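Local structure of Sso-CP2 metallo-carboxypetidase (4MMO) at residues L66-H71 and V127-L132; S159-G164 and S397-G402. The protein probably acts as a zinc-dependent carboxypeptidase of the M20 family, removing residues from the C-terminal end of peptides. All blocks are in the same frame, centred on the assembly; numbering follows the deposited sequence.

Contact 1 of 2, residues L66-H71 and V127-L132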
ATOM      1  N   LEU A  66       3.069  46.424   0.407  1.00 32.10           N
ATOM      2  CA  LEU A  66       3.389  45.072   0.839  1.00 29.45           C
ATOM      3  C   LEU A  66       2.198  44.127   0.631  1.00 30.33           C
ATOM      4  O   LEU A  66       1.076  44.427   1.033  1.00 30.47           O
ATOM      5  CB  LEU A  66       3.793  45.087   2.316  1.00 29.06           C
ATOM      6  CG  LEU A  66       4.047  43.731   2.977  1.00 36.15           C
ATOM      7  CD1 LEU A  66       5.271  43.054   2.378  1.00 40.92           C
ATOM      8  CD2 LEU A  66       4.197  43.890   4.481  1.00 34.88           C
ATOM      9  N   LEU A  67       2.460  42.988   0.001  1.00 30.53           N
ATOM     10  CA  LEU A  67       1.469  41.927  -0.149  1.00 30.80           C
ATOM     11  C   LEU A  67       1.713  40.869   0.922  1.00 37.08           C
ATOM     12  O   LEU A  67       2.803  40.308   1.003  1.00 32.07           O
ATOM     13  CB  LEU A  67       1.567  41.301  -1.545  1.00 29.48           C
ATOM     14  CG  LEU A  67       0.586  40.166  -1.874  1.00 35.20           C
ATOM     15  CD1 LEU A  67      -0.854  40.626  -1.728  1.00 37.10           C
ATOM     16  CD2 LEU A  67       0.826  39.646  -3.281  1.00 33.34           C
ATOM     17  N   ILE A  68       0.705  40.612   1.751  1.00 31.28           N
ATOM     18  CA  ILE A  68       0.826  39.626   2.824  1.00 34.81           C
ATOM     19  C   ILE A  68      -0.016  38.388   2.516  1.00 36.95           C
ATOM     20  O   ILE A  68      -1.220  38.488   2.310  1.00 32.83           O
ATOM     21  CB  ILE A  68       0.400  40.221   4.183  1.00 26.37           C
ATOM     22  CG1 ILE A  68       1.312  41.400   4.538  1.00 24.94           C
ATOM     23  CG2 ILE A  68       0.438  39.151   5.280  1.00 29.12           C
ATOM     24  CD1 ILE A  68       1.029  42.038   5.886  1.00 33.83           C
ATOM     25  N   TYR A  69       0.636  37.228   2.495  1.00 31.50           N
ATOM     26  CA  TYR A  69      -0.024  35.957   2.216  1.00 26.07           C
ATOM     27  C   TYR A  69      -0.121  35.098   3.472  1.00 37.04           C
ATOM     28  O   TYR A  69       0.855  34.925   4.200  1.00 31.95           O
ATOM     29  CB  TYR A  69       0.730  35.191   1.120  1.00 22.97           C
ATOM     30  CG  TYR A  69       0.309  33.740   0.966  1.00 37.31           C
ATOM     31  CD1 TYR A  69       0.899  32.743   1.731  1.00 39.05           C
ATOM     32  CD2 TYR A  69      -0.672  33.370   0.054  1.00 41.36           C
ATOM     33  CE1 TYR A  69       0.523  31.422   1.599  1.00 34.86           C
ATOM     34  CE2 TYR A  69      -1.057  32.041  -0.087  1.00 30.97           C
ATOM     35  CZ  TYR A  69      -0.456  31.075   0.690  1.00 42.41           C
ATOM     36  OH  TYR A  69      -0.829  29.755   0.567  1.00 40.21           O
ATOM     37  N   ASN A  70      -1.313  34.562   3.714  1.00 32.56           N
ATOM     38  CA  ASN A  70      -1.527  33.551   4.744  1.00 31.05           C
ATOM     39  C   ASN A  70      -2.617  32.594   4.268  1.00 37.97           C
ATOM     40  O   ASN A  70      -3.245  32.839   3.245  1.00 35.93           O
ATOM     41  CB  ASN A  70      -1.927  34.197   6.072  1.00 35.68           C
ATOM     42  CG  ASN A  70      -0.768  34.907   6.752  1.00 35.58           C
ATOM     43  OD1 ASN A  70      -0.694  36.134   6.756  1.00 34.33           O
ATOM     44  ND2 ASN A  70       0.134  34.133   7.344  1.00 34.35           N
ATOM     45  N   HIS A  71      -2.836  31.502   4.990  1.00 36.13           N
ATOM     46  CA  HIS A  71      -3.916  30.582   4.636  1.00 29.48           C
ATOM     47  C   HIS A  71      -4.732  30.200   5.860  1.00 32.48           C
ATOM     48  O   HIS A  71      -4.176  29.903   6.919  1.00 38.27           O
ATOM     49  CB  HIS A  71      -3.378  29.340   3.924  1.00 23.80           C
ATOM     50  CG  HIS A  71      -2.458  28.505   4.761  1.00 33.90           C
ATOM     51  ND1 HIS A  71      -2.914  27.583   5.670  1.00 27.24           N
ATOM     52  CD2 HIS A  71      -1.106  28.458   4.810  1.00 44.32           C
ATOM     53  CE1 HIS A  71      -1.876  26.994   6.251  1.00 34.01           C
ATOM     54  NE2 HIS A  71      -0.773  27.508   5.747  1.00 38.30           N
ATOM     55  N   VAL A 127       3.186  51.924   5.164  1.00 37.18           N
ATOM     56  CA  VAL A 127       3.281  51.035   4.018  1.00 34.62           C
ATOM     57  C   VAL A 127       1.878  50.543   3.687  1.00 43.22           C
ATOM     58  O   VAL A 127       1.124  50.151   4.576  1.00 34.46           O
ATOM     59  CB  VAL A 127       4.228  49.841   4.303  1.00 37.10           C
ATOM     60  CG1 VAL A 127       3.840  49.132   5.586  1.00 35.36           C
ATOM     61  CG2 VAL A 127       4.257  48.867   3.130  1.00 42.80           C
ATOM     62  N   ASN A 128       1.518  50.599   2.412  1.00 29.76           N
ATOM     63  CA  ASN A 128       0.245  50.060   1.974  1.00 37.72           C
ATOM     64  C   ASN A 128       0.290  48.548   2.104  1.00 46.66           C
ATOM     65  O   ASN A 128       1.298  47.922   1.768  1.00 39.60           O
ATOM     66  CB  ASN A 128      -0.033  50.457   0.529  1.00 41.45           C
ATOM     67  CG  ASN A 128       0.017  51.951   0.320  1.00 45.97           C
ATOM     68  OD1 ASN A 128      -0.508  52.719   1.124  1.00 43.50           O
ATOM     69  ND2 ASN A 128       0.653  52.375  -0.765  1.00 40.35           N
ATOM     70  N   VAL A 129      -0.797  47.967   2.601  1.00 33.93           N
ATOM     71  CA  VAL A 129      -0.860  46.530   2.831  1.00 35.42           C
ATOM     72  C   VAL A 129      -2.017  45.907   2.066  1.00 36.65           C
ATOM     73  O   VAL A 129      -3.162  46.353   2.163  1.00 40.85           O
ATOM     74  CB  VAL A 129      -0.996  46.213   4.332  1.00 42.22           C
ATOM     75  CG1 VAL A 129      -1.196  44.715   4.565  1.00 35.09           C
ATOM     76  CG2 VAL A 129       0.232  46.698   5.070  1.00 32.23           C
ATOM     77  N   LYS A 130      -1.694  44.875   1.296  1.00 34.85           N
ATOM     78  CA  LYS A 130      -2.692  44.058   0.624  1.00 30.39           C
ATOM     79  C   LYS A 130      -2.664  42.675   1.248  1.00 40.83           C
ATOM     80  O   LYS A 130      -1.594  42.078   1.395  1.00 36.58           O
ATOM     81  CB  LYS A 130      -2.391  43.977  -0.868  1.00 36.37           C
ATOM     82  CG  LYS A 130      -2.482  45.313  -1.571  1.00 28.58           C
ATOM     83  CD  LYS A 130      -2.144  45.189  -3.041  1.00 30.94           C
ATOM     84  CE  LYS A 130      -2.447  46.481  -3.780  1.00 37.23           C
ATOM     85  NZ  LYS A 130      -2.109  46.376  -5.223  1.00 46.54           N
ATOM     86  N   LEU A 131      -3.840  42.183   1.629  1.00 35.60           N
ATOM     87  CA  LEU A 131      -3.971  40.893   2.297  1.00 35.41           C
ATOM     88  C   LEU A 131      -4.563  39.860   1.353  1.00 33.44           C
ATOM     89  O   LEU A 131      -5.548  40.129   0.666  1.00 41.29           O
ATOM     90  CB  LEU A 131      -4.877  41.018   3.521  1.00 36.38           C
ATOM     91  CG  LEU A 131      -4.485  42.022   4.605  1.00 45.56           C
ATOM     92  CD1 LEU A 131      -5.554  42.024   5.687  1.00 35.44           C
ATOM     93  CD2 LEU A 131      -3.116  41.703   5.194  1.00 26.17           C
ATOM     94  N   LEU A 132      -3.959  38.678   1.323  1.00 41.45           N
ATOM     95  CA  LEU A 132      -4.455  37.589   0.491  1.00 37.62           C
ATOM     96  C   LEU A 132      -4.441  36.285   1.270  1.00 37.60           C
ATOM     97  O   LEU A 132      -3.390  35.667   1.444  1.00 34.62           O
ATOM     98  CB  LEU A 132      -3.617  37.453  -0.784  1.00 32.26           C
ATOM     99  CG  LEU A 132      -4.217  36.564  -1.877  1.00 34.55           C
ATOM    100  CD1 LEU A 132      -5.492  37.175  -2.404  1.00 67.74           C
ATOM    101  CD2 LEU A 132      -3.236  36.352  -3.017  1.00 44.23           C
TER

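Contact 2 of 2, residues S159-G164 and S397-G402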
ATOM      1  N   SER A 159       6.791  44.190  -2.580  1.00 35.28           N
ATOM      2  CA  SER A 159       7.330  43.022  -1.900  1.00 36.63           C
ATOM      3  C   SER A 159       6.210  42.156  -1.354  1.00 41.97           C
ATOM      4  O   SER A 159       5.064  42.591  -1.257  1.00 31.38           O
ATOM      5  CB  SER A 159       8.262  43.442  -0.764  1.00 33.66           C
ATOM      6  OG  SER A 159       7.556  44.156   0.234  1.00 46.46           O
ATOM      7  N   VAL A 160       6.559  40.925  -0.997  1.00 34.99           N
ATOM      8  CA  VAL A 160       5.595  39.978  -0.480  1.00 34.91           C
ATOM      9  C   VAL A 160       6.188  39.177   0.667  1.00 35.68           C
ATOM     10  O   VAL A 160       7.356  38.791   0.626  1.00 26.99           O
ATOM     11  CB  VAL A 160       5.111  39.013  -1.592  1.00 46.57           C
ATOM     12  CG1 VAL A 160       6.294  38.322  -2.262  1.00 40.58           C
ATOM     13  CG2 VAL A 160       4.132  37.989  -1.037  1.00 35.44           C
ATOM     14  N   ILE A 161       5.377  38.935   1.695  1.00 33.42           N
ATOM     15  CA  ILE A 161       5.752  37.999   2.745  1.00 31.12           C
ATOM     16  C   ILE A 161       4.810  36.795   2.721  1.00 29.40           C
ATOM     17  O   ILE A 161       3.589  36.940   2.644  1.00 34.00           O
ATOM     18  CB  ILE A 161       5.808  38.663   4.147  1.00 37.99           C
ATOM     19  CG1 ILE A 161       4.443  39.212   4.567  1.00 41.09           C
ATOM     20  CG2 ILE A 161       6.864  39.785   4.154  1.00 41.45           C
ATOM     21  CD1 ILE A 161       4.377  39.589   6.035  1.00 33.33           C
ATOM     22  N   MET A 162       5.397  35.603   2.756  1.00 36.67           N
ATOM     23  CA  MET A 162       4.629  34.371   2.672  1.00 39.71           C
ATOM     24  C   MET A 162       4.051  34.022   4.043  1.00 27.10           C
ATOM     25  O   MET A 162       4.008  34.879   4.927  1.00 31.87           O
ATOM     26  CB  MET A 162       5.503  33.249   2.116  1.00 31.69           C
ATOM     27  CG  MET A 162       6.007  33.512   0.707  1.00 31.59           C
ATOM     28  SD  MET A 162       4.691  33.873  -0.478  1.00 42.05           S
ATOM     29  CE  MET A 162       3.771  32.330  -0.422  1.00 36.73           C
ATOM     30  N   GLU A 163       3.599  32.780   4.218  1.00 32.56           N
ATOM     31  CA  GLU A 163       2.803  32.420   5.391  1.00 40.72           C
ATOM     32  C   GLU A 163       3.578  32.627   6.696  1.00 40.59           C
ATOM     33  O   GLU A 163       2.984  32.864   7.749  1.00 38.09           O
ATOM     34  CB  GLU A 163       2.245  30.983   5.274  1.00 29.82           C
ATOM     35  CG  GLU A 163       3.159  29.850   5.735  1.00 38.54           C
ATOM     36  CD  GLU A 163       2.432  28.500   5.817  1.00 41.92           C
ATOM     37  OE1 GLU A 163       2.312  27.945   6.927  1.00 48.63           O
ATOM     38  OE2 GLU A 163       1.964  27.982   4.785  1.00 44.63           O
ATOM     39  N   GLY A 164       4.902  32.554   6.614  1.00 35.64           N
ATOM     40  CA  GLY A 164       5.755  32.796   7.764  1.00 28.65           C
ATOM     41  C   GLY A 164       6.530  31.570   8.204  1.00 43.86           C
ATOM     42  O   GLY A 164       6.456  30.514   7.574  1.00 52.36           O
ATOM     43  N   SER A 397       9.781  34.469   3.677  1.00 39.54           N
ATOM     44  CA  SER A 397       8.869  33.817   4.602  1.00 46.99           C
ATOM     45  C   SER A 397       9.423  33.938   6.012  1.00 52.15           C
ATOM     46  O   SER A 397      10.407  33.285   6.368  1.00 47.15           O
ATOM     47  CB  SER A 397       8.668  32.350   4.237  1.00 40.03           C
ATOM     48  OG  SER A 397       7.638  31.781   5.029  1.00 51.21           O
ATOM     49  N   ALA A 398       8.783  34.785   6.809  1.00 49.75           N
ATOM     50  CA  ALA A 398       9.231  35.049   8.164  1.00 57.39           C
ATOM     51  C   ALA A 398       8.085  35.609   8.986  1.00 44.14           C
ATOM     52  O   ALA A 398       7.094  36.074   8.426  1.00 41.38           O
ATOM     53  CB  ALA A 398      10.360  36.031   8.138  1.00 42.71           C
ATOM     54  N   ILE A 399       8.285  35.620  10.303  1.00 42.29           N
ATOM     55  CA  ILE A 399       7.253  35.877  11.313  1.00 43.04           C
ATOM     56  C   ILE A 399       6.491  34.585  11.559  1.00 45.15           C
ATOM     57  O   ILE A 399       5.992  33.965  10.622  1.00 55.37           O
ATOM     58  CB  ILE A 399       6.267  37.010  10.948  1.00 46.34           C
ATOM     59  CG1 ILE A 399       7.029  38.292  10.591  1.00 47.53           C
ATOM     60  CG2 ILE A 399       5.315  37.264  12.111  1.00 30.07           C
ATOM     61  CD1 ILE A 399       6.162  39.380   9.991  1.00 44.56           C
ATOM     62  N   GLY A 400       6.415  34.177  12.820  1.00 48.94           N
ATOM     63  CA  GLY A 400       5.738  32.944  13.177  1.00 45.23           C
ATOM     64  C   GLY A 400       5.298  32.901  14.624  1.00 48.94           C
ATOM     65  O   GLY A 400       6.083  33.168  15.537  1.00 57.25           O
ATOM     66  N   ALA A 401       4.029  32.564  14.828  1.00 35.17           N
ATOM     67  CA  ALA A 401       3.480  32.429  16.168  1.00 36.51           C
ATOM     68  C   ALA A 401       3.924  31.108  16.789  1.00 48.17           C
ATOM     69  O   ALA A 401       3.899  30.945  18.009  1.00 62.63           O
ATOM     70  CB  ALA A 401       1.973  32.501  16.115  1.00 48.94           C
ATOM     71  N   GLY A 402       4.334  30.171  15.939  1.00 49.84           N
ATOM     72  CA  GLY A 402       4.685  28.836  16.386  1.00 60.31           C
ATOM     73  C   GLY A 402       6.169  28.618  16.583  1.00 67.58           C
ATOM     74  O   GLY A 402       6.964  29.559  16.544  1.00 70.49           O
TER

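Contact 1 of 2, residues L66-H71 and V127-L132
Leu66 and Ile68 each use both their backbone N and O on strand 128-134, a regular parallel ladder. Leu66 N donates to Asn128 O, and Leu66 O accepts from Lys130 N; Ile68 N then reaches Lys130 O at 2.7 Å, and Leu132 N returns to Ile68 O at 2.9 Å. The last rung is looser: Asn70 N lies 3.3 Å from Leu132 O and is tilted 31° from the carbonyl plane. The CA of Leu67 and of Tyr69 add CH...O contacts to Lys130 O and Leu132 O, giving each carbonyl a second, weaker partner.

On the face that carries Leu66, Val129, Ile68 and Leu131, Ile68 is the hub. Its CG1 stands anti to the carbonyl carbon (chi1 -61°), and the extended arm carries CD1 back to Val129 CG1, 3.7 Å away, while its CB is met by Leu131 CD2 at 3.9 Å. Leu66 CB rests against Val127 CG2 at the start of the pairing. On the other face Leu67 CD1 lies across the root of Lys130, 3.8 Å from its CB; the lysine then runs out fully extended, and NZ is taken up by the carbonyls of Lys154 and Lys156.

Where the ladder ends, the side chains turn polar. Tyr69 OH is hydrogen-bonded to Glu134, and His71, which touches nothing of 127-132, binds zinc through NE2 while ND1 is held by Asp73 O. Helix 102-121 packs on the Ile68 face through Arg112, Leu113 and Ile116, making a beta-alpha-beta crossover between the paired strands, which are flanked in the sheet by strand 53-58 beside 128-134 and strand 159-161 beside 65-71.

Contact 2 of 2, residues S159-G164 and S397-G402
Ser397 and Gly164 carry most of this contact, with Ile399 adding a second point of approach. The serine OG stands anti to its own backbone N (chi1 -172°), which brings it alongside the Glu163-Gly164 peptide, close to its plane on the N-H side: Gly164 N makes a weak hydrogen bond to it, 3.3 Å long and bent to 134°. Ser397 CB also packs against Met162 CB, 3.9 Å away.

Gly164 adopts a positive phi of 115° and offers a bare alpha carbon to the opposing loop. Ile399 O moves in close, 3.1 Å from Gly164 CA, in a CH...O contact, and Ala398 O comes within 3.6 Å of Gly164 CA from another direction. The end of the Ile399 side chain meets that of Ile161 loosely, CD1 to CD1 at 4.3 Å; Met359 of helix 354-367 packs on both isoleucines.

Between Met162 and Gly164, Glu163 turns away from 397-402 and binds the zinc ion together with His71 and Asp104. Its backbone is held from outside, with N bonded to Gln381 and O to Asn105. The arrangement is that of a loop following an inner strand of the sheet, carrying a zinc ligand, part of the zinc site of the M20 peptidase fold.

How the contacts relate
The two contacts come in series along the chain, contact 1 closing before contact 2 opens, and their centres are about 10 Å apart. They share one mixed sheet: strand 159-161 lies directly beside strand 65-71, joined to it by probable hydrogen bonds from Leu67 N to Ser159 O and from Tyr69 N to Ile161 O. Strand 395-396, on the far side of 159-161, leads into the loop 397-402. Contact 1 is thus strand pairing inside the sheet, while contact 2 is mostly loop packing at the end of strand 159-161. The common result is a zinc site to which neighbouring strand ends bring His71 and Glu163, an example of metal ligands gathered where parallel strands run out.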